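Local coordinates for protein enterochelin esterase (Salmonella enterica subsp. enterica serovar Typhimurium, PDB 3MGA) that probably hydrolyses the ester backbone of ferric enterobactin, allowing iron to be released from the siderophore inside the cell, at residues Trp54-Gly59 / Glu122-Leu127; Gln126-Ala131 / Arg145-Ser150; Leu231-Val236 / Leu398-Leu403. All coordinates share one frame; numbering follows the deposited sequence.

Contact 1. Residues Trp54-Gly59 / Glu122-Leu127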
loop_
_atom_site.group_PDB
_atom_site.type_symbol
_atom_site.label_atom_id
_atom_site.label_comp_id
_atom_site.label_asym_id
_atom_site.label_seq_id
_atom_site.Cartn_x
_atom_site.Cartn_y
_atom_site.Cartn_z
ATOM N N TRP A 54 -17.030 15.078 4.071
ATOM C CA TRP A 54 -15.575 15.084 4.191
ATOM C C TRP A 54 -14.911 14.407 2.998
ATOM O O TRP A 54 -15.394 13.397 2.481
ATOM C CB TRP A 54 -15.121 14.429 5.505
ATOM C CG TRP A 54 -15.791 15.001 6.752
ATOM C CD1 TRP A 54 -16.835 14.448 7.444
ATOM C CD2 TRP A 54 -15.479 16.229 7.422
ATOM N NE1 TRP A 54 -17.180 15.246 8.500
ATOM C CE2 TRP A 54 -16.364 16.345 8.515
ATOM C CE3 TRP A 54 -14.531 17.236 7.212
ATOM C CZ2 TRP A 54 -16.336 17.431 9.391
ATOM C CZ3 TRP A 54 -14.504 18.316 8.080
ATOM C CH2 TRP A 54 -15.403 18.407 9.157
ATOM N N VAL A 55 -13.809 14.989 2.552
ATOM C CA VAL A 55 -13.059 14.450 1.444
ATOM C C VAL A 55 -11.818 13.887 2.098
ATOM O O VAL A 55 -10.988 14.637 2.611
ATOM C CB VAL A 55 -12.736 15.551 0.414
ATOM C CG1 VAL A 55 -11.933 14.995 -0.756
ATOM C CG2 VAL A 55 -14.047 16.201 -0.079
ATOM N N TYR A 56 -11.721 12.562 2.128
ATOM C CA TYR A 56 -10.595 11.888 2.761
ATOM C C TYR A 56 -9.696 11.311 1.682
ATOM O O TYR A 56 -9.972 10.250 1.145
ATOM C CB TYR A 56 -11.105 10.792 3.695
ATOM C CG TYR A 56 -10.064 10.200 4.618
ATOM C CD1 TYR A 56 -9.824 10.760 5.875
ATOM C CD2 TYR A 56 -9.341 9.062 4.255
ATOM C CE1 TYR A 56 -8.879 10.218 6.741
ATOM C CE2 TYR A 56 -8.395 8.509 5.111
ATOM C CZ TYR A 56 -8.164 9.089 6.353
ATOM O OH TYR A 56 -7.230 8.539 7.206
ATOM N N ILE A 57 -8.634 12.046 1.360
ATOM C CA ILE A 57 -7.673 11.652 0.344
ATOM C C ILE A 57 -6.391 11.227 1.047
ATOM O O ILE A 57 -5.810 12.001 1.805
ATOM C CB ILE A 57 -7.365 12.830 -0.613
ATOM C CG1 ILE A 57 -8.662 13.425 -1.179
ATOM C CG2 ILE A 57 -6.461 12.381 -1.745
ATOM C CD1 ILE A 57 -8.455 14.635 -2.077
ATOM N N THR A 58 -5.957 9.994 0.803
ATOM C CA THR A 58 -4.748 9.469 1.435
ATOM C C THR A 58 -3.536 10.380 1.205
ATOM O O THR A 58 -3.219 10.744 0.074
ATOM C CB THR A 58 -4.421 8.043 0.925
ATOM O OG1 THR A 58 -5.538 7.190 1.168
ATOM C CG2 THR A 58 -3.191 7.470 1.629
ATOM N N GLY A 59 -2.873 10.751 2.297
ATOM C CA GLY A 59 -1.690 11.607 2.237
ATOM C C GLY A 59 -1.913 13.046 1.789
ATOM O O GLY A 59 -0.952 13.751 1.484
ATOM N N GLU A 122 -8.348 9.926 15.876
ATOM C CA GLU A 122 -9.480 9.677 16.753
ATOM C C GLU A 122 -10.744 10.173 16.059
ATOM O O GLU A 122 -11.690 9.419 15.875
ATOM C CB GLU A 122 -9.281 10.381 18.101
ATOM C CG GLU A 122 -10.374 10.128 19.142
ATOM C CD GLU A 122 -10.459 8.672 19.601
ATOM O OE1 GLU A 122 -11.172 8.411 20.596
ATOM O OE2 GLU A 122 -9.813 7.794 18.988
ATOM N N GLY A 123 -10.740 11.435 15.648
ATOM C CA GLY A 123 -11.885 12.020 14.954
ATOM C C GLY A 123 -12.290 11.215 13.729
ATOM O O GLY A 123 -13.481 10.975 13.503
ATOM N N TRP A 124 -11.302 10.789 12.943
ATOM C CA TRP A 124 -11.569 9.996 11.737
ATOM C C TRP A 124 -12.081 8.594 12.024
ATOM O O TRP A 124 -12.821 8.042 11.213
ATOM C CB TRP A 124 -10.339 9.908 10.822
ATOM C CG TRP A 124 -9.988 11.202 10.179
ATOM C CD1 TRP A 124 -8.882 11.957 10.409
ATOM C CD2 TRP A 124 -10.777 11.921 9.230
ATOM N NE1 TRP A 124 -8.914 13.095 9.635
ATOM C CE2 TRP A 124 -10.071 13.096 8.903
ATOM C CE3 TRP A 124 -12.008 11.680 8.612
ATOM C CZ2 TRP A 124 -10.554 14.030 7.987
ATOM C CZ3 TRP A 124 -12.489 12.607 7.704
ATOM C CH2 TRP A 124 -11.763 13.771 7.403
ATOM N N ARG A 125 -11.684 8.008 13.152
ATOM C CA ARG A 125 -12.156 6.666 13.505
ATOM C C ARG A 125 -13.677 6.638 13.682
ATOM O O ARG A 125 -14.304 5.583 13.525
ATOM C CB ARG A 125 -11.475 6.128 14.773
ATOM C CG ARG A 125 -9.995 5.793 14.622
ATOM C CD ARG A 125 -9.465 5.087 15.872
ATOM N NE ARG A 125 -8.046 4.731 15.762
ATOM C CZ ARG A 125 -7.028 5.482 16.192
ATOM N NH1 ARG A 125 -7.241 6.656 16.784
ATOM N NH2 ARG A 125 -5.782 5.050 16.033
ATOM N N GLN A 126 -14.262 7.788 14.021
ATOM C CA GLN A 126 -15.717 7.893 14.194
ATOM C C GLN A 126 -16.474 8.184 12.891
ATOM O O GLN A 126 -17.673 7.930 12.805
ATOM C CB GLN A 126 -16.085 8.925 15.281
ATOM C CG GLN A 126 -16.059 8.386 16.734
ATOM C CD GLN A 126 -14.713 7.824 17.178
ATOM O OE1 GLN A 126 -13.687 8.054 16.544
ATOM N NE2 GLN A 126 -14.719 7.089 18.284
ATOM N N LEU A 127 -15.781 8.688 11.874
ATOM C CA LEU A 127 -16.430 9.005 10.594
ATOM C C LEU A 127 -16.184 7.973 9.480
ATOM O O LEU A 127 -17.128 7.570 8.804
ATOM C CB LEU A 127 -16.007 10.397 10.124
ATOM C CG LEU A 127 -16.443 11.554 11.023
ATOM C CD1 LEU A 127 -15.840 12.864 10.556
ATOM C CD2 LEU A 127 -17.963 11.643 11.070
#
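W54 and Y56 on strand 54-57 meet W124 and L127 on helix 122-127, the strand and helix axes approaching to 11.8 Å with their N-to-C directions at 110°. Alternation along the strand sends W54 and Y56 toward the helix, while V55 and I57 face W83 of the other sheet. The helix therefore lies on the outer face of the β-sandwich, here in the N-terminal E-set-type domain.

W124 is the middle ring of an aromatic cluster. Y56 drives an edge into one face of this indole, with CD1 standing 3.5 Å above its plane and CE1 3.6 Å from W124 CD2; the planes meet at 70°. The ring reaches that face because Y56 holds CG opposite its backbone N (chi1 -168°). W124 in turn presents its own edge to the face of W54, an offset edge-to-face pair with nearly perpendicular planes and the W54 five-membered and W124 six-membered ring centroids 5.7 Å apart. Close by, W54 CB sits in the plane of the W124 indole, 3.9 Å from CZ3. L127 adds a methyl at the pyrrole end of W54, its CD1 3.4 Å from NE1.

F106 makes edge-to-face pairs with both tryptophans. Cohesion thus rests on C-H edges directed at π faces and on aliphatic contact, a hydrophobic attachment of helix to sheet.

Contact 2. Residues Gln126-Ala131 / Arg145-Ser150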
loop_
_atom_site.group_PDB
_atom_site.type_symbol
_atom_site.label_atom_id
_atom_site.label_comp_id
_atom_site.label_asym_id
_atom_site.label_seq_id
_atom_site.Cartn_x
_atom_site.Cartn_y
_atom_site.Cartn_z
ATOM N N GLN A 126 -14.262 7.788 14.021
ATOM C CA GLN A 126 -15.717 7.893 14.194
ATOM C C GLN A 126 -16.474 8.184 12.891
ATOM O O GLN A 126 -17.673 7.930 12.805
ATOM C CB GLN A 126 -16.085 8.925 15.281
ATOM C CG GLN A 126 -16.059 8.386 16.734
ATOM C CD GLN A 126 -14.713 7.824 17.178
ATOM O OE1 GLN A 126 -13.687 8.054 16.544
ATOM N NE2 GLN A 126 -14.719 7.089 18.284
ATOM N N LEU A 127 -15.781 8.688 11.874
ATOM C CA LEU A 127 -16.430 9.005 10.594
ATOM C C LEU A 127 -16.184 7.973 9.480
ATOM O O LEU A 127 -17.128 7.570 8.804
ATOM C CB LEU A 127 -16.007 10.397 10.124
ATOM C CG LEU A 127 -16.443 11.554 11.023
ATOM C CD1 LEU A 127 -15.840 12.864 10.556
ATOM C CD2 LEU A 127 -17.963 11.643 11.070
ATOM N N LEU A 128 -14.934 7.540 9.308
ATOM C CA LEU A 128 -14.568 6.567 8.245
ATOM C C LEU A 128 -15.489 5.353 8.073
ATOM O O LEU A 128 -15.646 4.867 6.956
ATOM C CB LEU A 128 -13.109 6.109 8.385
ATOM C CG LEU A 128 -12.044 7.160 8.035
ATOM C CD1 LEU A 128 -10.648 6.633 8.315
ATOM C CD2 LEU A 128 -12.158 7.595 6.580
ATOM N N PRO A 129 -16.090 4.838 9.162
ATOM C CA PRO A 129 -17.003 3.723 8.898
ATOM C C PRO A 129 -18.174 4.129 7.982
ATOM O O PRO A 129 -18.774 3.265 7.334
ATOM C CB PRO A 129 -17.505 3.338 10.294
ATOM C CG PRO A 129 -16.397 3.732 11.208
ATOM C CD PRO A 129 -15.791 4.981 10.598
ATOM N N GLN A 130 -18.483 5.428 7.940
ATOM C CA GLN A 130 -19.560 5.964 7.109
ATOM C C GLN A 130 -19.059 6.377 5.716
ATOM O O GLN A 130 -19.851 6.798 4.865
ATOM C CB GLN A 130 -20.195 7.183 7.793
ATOM C CG GLN A 130 -20.825 6.902 9.164
ATOM C CD GLN A 130 -21.438 8.148 9.816
ATOM O OE1 GLN A 130 -21.139 9.282 9.436
ATOM N NE2 GLN A 130 -22.288 7.934 10.811
ATOM N N ALA A 131 -17.750 6.263 5.496
ATOM C CA ALA A 131 -17.132 6.632 4.224
ATOM C C ALA A 131 -17.593 5.769 3.055
ATOM O O ALA A 131 -17.908 4.598 3.226
ATOM C CB ALA A 131 -15.618 6.572 4.342
ATOM N N ARG A 145 -9.542 -1.491 5.024
ATOM C CA ARG A 145 -9.735 -0.914 6.356
ATOM C C ARG A 145 -11.201 -0.934 6.806
ATOM O O ARG A 145 -11.501 -0.552 7.940
ATOM C CB ARG A 145 -9.231 0.527 6.375
ATOM C CG ARG A 145 -7.722 0.715 6.189
ATOM C CD ARG A 145 -6.924 0.348 7.449
ATOM N NE ARG A 145 -5.583 0.943 7.414
ATOM C CZ ARG A 145 -4.727 0.965 8.438
ATOM N NH1 ARG A 145 -5.049 0.423 9.609
ATOM N NH2 ARG A 145 -3.538 1.544 8.293
ATOM N N GLY A 146 -12.113 -1.345 5.924
ATOM C CA GLY A 146 -13.543 -1.422 6.271
ATOM C C GLY A 146 -14.503 -0.547 5.473
ATOM O O GLY A 146 -15.682 -0.455 5.814
ATOM N N HIS A 147 -14.012 0.100 4.420
ATOM C CA HIS A 147 -14.854 0.945 3.572
ATOM C C HIS A 147 -14.342 0.927 2.131
ATOM O O HIS A 147 -13.197 0.556 1.872
ATOM C CB HIS A 147 -14.884 2.387 4.091
ATOM C CG HIS A 147 -13.544 3.064 4.084
ATOM N ND1 HIS A 147 -12.763 3.187 5.214
ATOM C CD2 HIS A 147 -12.845 3.645 3.080
ATOM C CE1 HIS A 147 -11.646 3.822 4.908
ATOM N NE2 HIS A 147 -11.669 4.108 3.618
ATOM N N ALA A 148 -15.204 1.319 1.199
ATOM C CA ALA A 148 -14.836 1.378 -0.208
ATOM C C ALA A 148 -14.079 2.684 -0.487
ATOM O O ALA A 148 -14.275 3.687 0.197
ATOM C CB ALA A 148 -16.079 1.278 -1.089
ATOM N N VAL A 149 -13.209 2.651 -1.488
ATOM C CA VAL A 149 -12.413 3.811 -1.878
ATOM C C VAL A 149 -12.418 3.953 -3.388
ATOM O O VAL A 149 -12.893 3.068 -4.092
ATOM C CB VAL A 149 -10.951 3.671 -1.412
ATOM C CG1 VAL A 149 -10.866 3.786 0.096
ATOM C CG2 VAL A 149 -10.359 2.343 -1.915
ATOM N N SER A 150 -11.880 5.066 -3.879
ATOM C CA SER A 150 -11.819 5.329 -5.315
ATOM C C SER A 150 -10.422 5.776 -5.730
ATOM O O SER A 150 -9.658 6.261 -4.916
ATOM C CB SER A 150 -12.879 6.348 -5.700
ATOM O OG SER A 150 -14.161 5.847 -5.350
#
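H147 reaches up against L128 and A131, and its imidazole is the centrepiece of this small contact between the end of a helical segment and the approach to a strand. The nearest backbone approach is A131 to H147, whose CA atoms lie 6.2 Å apart.

The apolar part of the contact is made by the side chains of L128 and A131. The methyl of A131 stands over one face of the imidazole, CB lying 4.0 Å above the ring plane and offset toward the rim. From the start of the 3-10 turn, L128 crosses the histidine side chain at a slant, its CD2 branch 4.2 Å from H147 CE1. The histidine takes up the crowded position between its backbone N and carbonyl carbon (chi1 62°), which folds the ring back toward the 3-10 turn.

One polar pair comes close without bonding across the contact: L128 O lies 3.8 Å from H147 ND1, oblique to the ring. A second carbonyl oxygen, A131 O, rests against the CB methylene of H147 at 3.8 Å, a van der Waals contact. The carbonyl of L128 is instead engaged within its own turn, accepting from A131 N at 2.9 Å, just as L127 O accepts from Q130 N at 2.7 Å. These two bonds define the 3-10 segment and set A131 at the position from which its methyl meets the imidazole.

Around this pair, L128 and A131 both pack on I98 of strand 92-100, and A131 also touches C96. Beyond H147 the chain enters strand 148-153, where V149 and S150 make backbone bonds to W141 and Y95 on the flanking strands. The histidine thus links the turn following helix 117-127 to the start of a strand in the very sheet that the helix covers.

Contact 3. Residues Leu231-Val236 / Leu398-Leu403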
loop_
_atom_site.group_PDB
_atom_site.type_symbol
_atom_site.label_atom_id
_atom_site.label_comp_id
_atom_site.label_asym_id
_atom_site.label_seq_id
_atom_site.Cartn_x
_atom_site.Cartn_y
_atom_site.Cartn_z
ATOM N N LEU A 231 9.307 -9.675 -18.660
ATOM C CA LEU A 231 9.815 -8.668 -17.735
ATOM C C LEU A 231 9.931 -9.227 -16.304
ATOM O O LEU A 231 10.427 -8.556 -15.408
ATOM C CB LEU A 231 8.960 -7.402 -17.792
ATOM C CG LEU A 231 9.054 -6.631 -19.122
ATOM C CD1 LEU A 231 8.127 -5.431 -19.123
ATOM C CD2 LEU A 231 10.501 -6.177 -19.430
ATOM N N LEU A 232 9.451 -10.448 -16.106
ATOM C CA LEU A 232 9.580 -11.167 -14.835
ATOM C C LEU A 232 9.828 -12.622 -15.216
ATOM O O LEU A 232 9.350 -13.083 -16.246
ATOM C CB LEU A 232 8.333 -11.079 -13.945
ATOM C CG LEU A 232 7.926 -9.794 -13.222
ATOM C CD1 LEU A 232 6.580 -10.010 -12.539
ATOM C CD2 LEU A 232 8.962 -9.324 -12.192
ATOM N N PRO A 233 10.585 -13.347 -14.395
ATOM C CA PRO A 233 10.841 -14.740 -14.698
ATOM C C PRO A 233 9.692 -15.606 -14.206
ATOM O O PRO A 233 8.913 -15.162 -13.355
ATOM C CB PRO A 233 12.084 -15.033 -13.870
ATOM C CG PRO A 233 11.895 -14.189 -12.638
ATOM C CD PRO A 233 11.191 -12.936 -13.115
ATOM N N GLY A 234 9.561 -16.816 -14.741
ATOM C CA GLY A 234 8.534 -17.723 -14.254
ATOM C C GLY A 234 8.871 -17.940 -12.791
ATOM O O GLY A 234 9.989 -18.316 -12.467
ATOM N N ALA A 235 7.916 -17.694 -11.905
ATOM C CA ALA A 235 8.167 -17.796 -10.473
ATOM C C ALA A 235 7.071 -18.514 -9.725
ATOM O O ALA A 235 6.122 -19.000 -10.316
ATOM C CB ALA A 235 8.342 -16.384 -9.887
ATOM N N VAL A 236 7.251 -18.579 -8.407
ATOM C CA VAL A 236 6.305 -19.178 -7.482
ATOM C C VAL A 236 5.969 -18.096 -6.479
ATOM O O VAL A 236 6.840 -17.663 -5.732
ATOM C CB VAL A 236 6.931 -20.384 -6.727
ATOM C CG1 VAL A 236 5.997 -20.873 -5.593
ATOM C CG2 VAL A 236 7.264 -21.508 -7.697
ATOM N N LEU A 398 13.218 -5.005 -10.044
ATOM C CA LEU A 398 14.509 -4.553 -9.540
ATOM C C LEU A 398 15.221 -5.674 -8.807
ATOM O O LEU A 398 16.377 -5.988 -9.106
ATOM C CB LEU A 398 14.344 -3.362 -8.600
ATOM C CG LEU A 398 13.886 -2.097 -9.297
ATOM C CD1 LEU A 398 13.692 -0.953 -8.282
ATOM C CD2 LEU A 398 14.919 -1.725 -10.383
ATOM N N LEU A 399 14.532 -6.283 -7.851
ATOM C CA LEU A 399 15.124 -7.382 -7.097
ATOM C C LEU A 399 15.557 -8.556 -7.988
ATOM O O LEU A 399 16.541 -9.222 -7.690
ATOM C CB LEU A 399 14.180 -7.861 -5.999
ATOM C CG LEU A 399 13.951 -6.832 -4.895
ATOM C CD1 LEU A 399 12.877 -7.305 -3.925
ATOM C CD2 LEU A 399 15.259 -6.527 -4.171
ATOM N N TRP A 400 14.826 -8.808 -9.071
ATOM C CA TRP A 400 15.177 -9.907 -9.975
ATOM C C TRP A 400 15.827 -9.445 -11.263
ATOM O O TRP A 400 15.952 -10.220 -12.201
ATOM C CB TRP A 400 13.955 -10.766 -10.329
ATOM C CG TRP A 400 13.443 -11.617 -9.243
ATOM C CD1 TRP A 400 14.179 -12.339 -8.352
ATOM C CD2 TRP A 400 12.083 -11.979 -9.022
ATOM N NE1 TRP A 400 13.357 -13.068 -7.535
ATOM C CE2 TRP A 400 12.061 -12.874 -7.935
ATOM C CE3 TRP A 400 10.872 -11.618 -9.625
ATOM C CZ2 TRP A 400 10.881 -13.410 -7.438
ATOM C CZ3 TRP A 400 9.708 -12.143 -9.133
ATOM C CH2 TRP A 400 9.717 -13.037 -8.051
ATOM N N GLN A 401 16.268 -8.192 -11.303
ATOM C CA GLN A 401 16.901 -7.648 -12.508
ATOM C C GLN A 401 18.006 -8.547 -13.090
ATOM O O GLN A 401 18.071 -8.705 -14.297
ATOM C CB GLN A 401 17.451 -6.251 -12.246
ATOM C CG GLN A 401 17.818 -5.493 -13.508
ATOM C CD GLN A 401 18.295 -4.080 -13.210
ATOM O OE1 GLN A 401 17.677 -3.100 -13.636
ATOM N NE2 GLN A 401 19.360 -3.968 -12.424
ATOM N N PRO A 402 18.878 -9.125 -12.239
ATOM C CA PRO A 402 19.945 -9.988 -12.786
ATOM C C PRO A 402 19.434 -11.183 -13.598
ATOM O O PRO A 402 19.955 -11.447 -14.677
ATOM C CB PRO A 402 20.699 -10.463 -11.536
ATOM C CG PRO A 402 20.454 -9.395 -10.519
ATOM C CD PRO A 402 19.058 -8.882 -10.791
ATOM N N LEU A 403 18.433 -11.895 -13.080
ATOM C CA LEU A 403 17.854 -13.039 -13.787
ATOM C C LEU A 403 17.125 -12.586 -15.038
ATOM O O LEU A 403 17.299 -13.158 -16.105
ATOM C CB LEU A 403 16.831 -13.790 -12.927
ATOM C CG LEU A 403 17.224 -14.512 -11.645
ATOM C CD1 LEU A 403 17.707 -13.540 -10.580
ATOM C CD2 LEU A 403 16.014 -15.282 -11.149
#
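W400 receives L232 and P233 at CE3 and A235 at CH2, all on the benzo ring of its indole. The contact is buried and aliphatic-on-aromatic.

In the apolar group, P233 lies over one face: its CG stands 4.0 Å above the indole plane, offset toward the rim, while CD comes within 3.7 Å of W400 CE3. The two side chains cross at about a right angle. L232 works from the edge instead, with CD2 in the ring plane and 3.9 Å from the same CE3, so that one carbon is met from two directions. Farther round the ring, A235 CB approaches CH2 obliquely at 4.1 Å. The tryptophan extends toward this loop with CG anti to its own carbonyl carbon (chi1 -72°).

Hydrogen bonding secures the tryptophan's side of the contact. W400 NE1 is bonded to R282 O, which fixes the turn of the indole. Q401 N reaches back to L398 O at 3.1 Å, and R344 also takes up the carbonyls of L398 and L399.

W400 marks the break between helix 385-399 and helix 401-404, following the first and occupying the N-cap position of the second. Its ring fills the junction between that break and the loop after helix 220-228, with P203 and Y237 packing alongside. Since this loop leads into strand 236-240 of the mixed sheet of the α/β-hydrolase-type domain, W400 packs the chain's last two helices against the approach to that strand.

Contacts 1 and 2 form one continuous layer: their centres are 8 Å apart, they share Q126 and L127, and Y56 CG of the first lies 3.9 Å from L128 CD2 of the second. Together they seat helix 117-127 and its trailing turn on the same sheet of the N-terminal domain. Contact 3 belongs to the α/β-hydrolase part, on the opposite side of the chain's centre, its centre about 38 Å from that of contact 1 and 36 Å from that of contact 2. Its tryptophan borders the mixed sheet whose strand 284-288 leads into a probable nucleophile elbow. Aromatic side chains thus join secondary-structure elements in both domains.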